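Local coordinates for protein L-threonine 3-dehydrogenase (Clostridioides difficile, PDB 7OL1) that probably oxidises L-threonine at its 3-hydroxyl as a dehydrogenase of the NAD(P)-dependent epimerase/dehydratase family, at residues 260-265 with 313-318. Numbering follows the deposited sequence.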
loop_
_atom_site.group_PDB
_atom_site.type_symbol
_atom_site.label_atom_id
_atom_site.label_comp_id
_atom_site.label_asym_id
_atom_site.label_seq_id
_atom_site.Cartn_x
_atom_site.Cartn_y
_atom_site.Cartn_z
ATOM N N PHE A 260 -7.873 -11.839 5.341
ATOM C CA PHE A 260 -8.111 -13.239 4.923
ATOM C C PHE A 260 -9.086 -13.240 3.767
ATOM O O PHE A 260 -10.139 -12.659 3.957
ATOM C CB PHE A 260 -8.737 -14.053 6.051
ATOM C CG PHE A 260 -7.792 -14.496 7.132
ATOM C CD1 PHE A 260 -7.109 -15.688 7.017
ATOM C CD2 PHE A 260 -7.653 -13.787 8.308
ATOM C CE1 PHE A 260 -6.266 -16.136 8.026
ATOM C CE2 PHE A 260 -6.801 -14.229 9.313
ATOM C CZ PHE A 260 -6.093 -15.394 9.167
ATOM N N ASN A 261 -8.757 -13.899 2.655
ATOM C CA ASN A 261 -9.750 -14.258 1.616
ATOM C C ASN A 261 -10.884 -15.041 2.270
ATOM O O ASN A 261 -10.604 -15.984 3.071
ATOM C CB ASN A 261 -9.209 -15.193 0.554
ATOM C CG ASN A 261 -8.169 -14.584 -0.335
ATOM O OD1 ASN A 261 -8.040 -13.366 -0.399
ATOM N ND2 ASN A 261 -7.447 -15.454 -1.024
ATOM N N ILE A 262 -12.116 -14.693 1.936
ATOM C CA ILE A 262 -13.266 -15.549 2.296
ATOM C C ILE A 262 -14.188 -15.539 1.100
ATOM O O ILE A 262 -14.115 -14.604 0.300
ATOM C CB ILE A 262 -13.978 -15.088 3.574
ATOM C CG1 ILE A 262 -14.510 -13.665 3.458
ATOM C CG2 ILE A 262 -13.095 -15.227 4.788
ATOM C CD1 ILE A 262 -15.487 -13.312 4.579
ATOM N N THR A 263 -14.979 -16.588 0.970
ATOM C CA THR A 263 -15.984 -16.709 -0.106
ATOM C C THR A 263 -16.883 -17.899 0.219
ATOM O O THR A 263 -16.496 -18.731 1.099
ATOM C CB THR A 263 -15.318 -16.821 -1.474
ATOM O OG1 THR A 263 -16.352 -16.662 -2.446
ATOM C CG2 THR A 263 -14.585 -18.134 -1.610
ATOM N N ALA A 264 -18.060 -17.894 -0.408
ATOM C CA ALA A 264 -19.130 -18.898 -0.237
ATOM C C ALA A 264 -19.520 -19.480 -1.594
ATOM O O ALA A 264 -20.081 -20.580 -1.603
ATOM C CB ALA A 264 -20.321 -18.241 0.414
ATOM N N MET A 265 -19.250 -18.745 -2.679
ATOM C CA MET A 265 -19.743 -19.060 -4.042
ATOM C C MET A 265 -19.068 -18.131 -5.069
ATOM O O MET A 265 -18.594 -17.070 -4.662
ATOM C CB MET A 265 -21.285 -18.994 -4.119
ATOM C CG MET A 265 -21.962 -17.711 -3.628
ATOM S SD MET A 265 -23.785 -17.822 -3.240
ATOM C CE MET A 265 -23.743 -18.650 -1.658
ATOM N N TRP A 313 -8.694 -20.135 11.578
ATOM C CA TRP A 313 -9.772 -19.686 12.506
ATOM C C TRP A 313 -11.110 -20.310 12.101
ATOM O O TRP A 313 -12.149 -19.872 12.620
ATOM C CB TRP A 313 -9.861 -18.140 12.578
ATOM C CG TRP A 313 -9.942 -17.403 11.271
ATOM C CD1 TRP A 313 -8.892 -16.974 10.493
ATOM C CD2 TRP A 313 -11.129 -16.944 10.605
ATOM N NE1 TRP A 313 -9.350 -16.313 9.376
ATOM C CE2 TRP A 313 -10.724 -16.284 9.424
ATOM C CE3 TRP A 313 -12.486 -17.011 10.889
ATOM C CZ2 TRP A 313 -11.632 -15.723 8.532
ATOM C CZ3 TRP A 313 -13.387 -16.421 10.019
ATOM C CH2 TRP A 313 -12.964 -15.794 8.853
ATOM N N ASN A 314 -11.080 -21.307 11.220
ATOM C CA ASN A 314 -12.237 -22.198 10.977
ATOM C C ASN A 314 -13.366 -21.384 10.339
ATOM O O ASN A 314 -14.549 -21.527 10.742
ATOM C CB ASN A 314 -12.648 -22.909 12.268
ATOM C CG ASN A 314 -13.666 -24.000 12.013
ATOM O OD1 ASN A 314 -13.841 -24.465 10.881
ATOM N ND2 ASN A 314 -14.382 -24.380 13.051
ATOM N N PHE A 315 -13.026 -20.571 9.344
ATOM C CA PHE A 315 -14.043 -19.918 8.483
ATOM C C PHE A 315 -15.061 -20.989 8.066
ATOM O O PHE A 315 -14.691 -22.041 7.539
ATOM C CB PHE A 315 -13.382 -19.201 7.307
ATOM C CG PHE A 315 -14.341 -18.776 6.226
ATOM C CD1 PHE A 315 -15.304 -17.812 6.470
ATOM C CD2 PHE A 315 -14.257 -19.315 4.955
ATOM C CE1 PHE A 315 -16.159 -17.392 5.459
ATOM C CE2 PHE A 315 -15.116 -18.906 3.942
ATOM C CZ PHE A 315 -16.062 -17.935 4.192
ATOM N N LYS A 316 -16.326 -20.722 8.344
ATOM C CA LYS A 316 -17.477 -21.605 8.060
ATOM C C LYS A 316 -18.389 -20.779 7.158
ATOM O O LYS A 316 -17.995 -19.682 6.822
ATOM C CB LYS A 316 -17.992 -22.062 9.428
ATOM C CG LYS A 316 -19.285 -22.881 9.526
ATOM C CD LYS A 316 -19.611 -23.243 10.984
ATOM C CE LYS A 316 -18.391 -23.103 11.891
ATOM N NZ LYS A 316 -18.610 -23.587 13.272
ATOM N N PHE A 317 -19.501 -21.333 6.698
ATOM C CA PHE A 317 -20.559 -20.603 5.957
ATOM C C PHE A 317 -21.709 -21.566 5.632
ATOM O O PHE A 317 -21.449 -22.767 5.556
ATOM C CB PHE A 317 -19.961 -19.942 4.721
ATOM C CG PHE A 317 -19.730 -20.855 3.557
ATOM C CD1 PHE A 317 -20.748 -21.093 2.644
ATOM C CD2 PHE A 317 -18.488 -21.433 3.347
ATOM C CE1 PHE A 317 -20.517 -21.882 1.526
ATOM C CE2 PHE A 317 -18.260 -22.218 2.227
ATOM C CZ PHE A 317 -19.271 -22.428 1.314
ATOM N N SER A 318 -22.924 -21.033 5.446
ATOM C CA SER A 318 -24.213 -21.776 5.494
ATOM C C SER A 318 -24.962 -21.711 4.162
ATOM O O SER A 318 -25.675 -22.680 3.876
ATOM C CB SER A 318 -25.081 -21.289 6.630
ATOM O OG SER A 318 -24.460 -21.570 7.886
#
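With chi1 at 51°, W313 holds its indole CG between the backbone N and the carbonyl carbon and presents NE1 to F260, whose CG lies anti to its own carbonyl carbon. In this short-chain dehydrogenase-type (Rossmann) fold the contact joins strand 260-261 of the mixed sheet and the loop residues after it to the segment 313-318, which leads on from helix 307-313. Ring geometry defines an edge-to-face (T-shaped) pair: the planes stand at 76°, the F260 ring and the five-membered ring of W313 have centroids 4.1 Å apart, and NE1 sits over the centre of the phenyl face. Further along, I262 CG2 lies 3.8 Å from the F315 ring centroid, 12° off the normal, which identifies a CH-pi contact. I262 CG2 also lies 4.1 Å from W313 CZ2, on the benzene half of the indole. M234 and A309 also touch both I262 and F315, tying this pair to strand 232-235 and helix 307-313. At the more exposed end, F317 turns a face to A264, whose CA is 3.9 Å from the ring centroid. The backbone O of T263 lies in the F315 ring plane at its edge, 3.2 Å from F315 CE2.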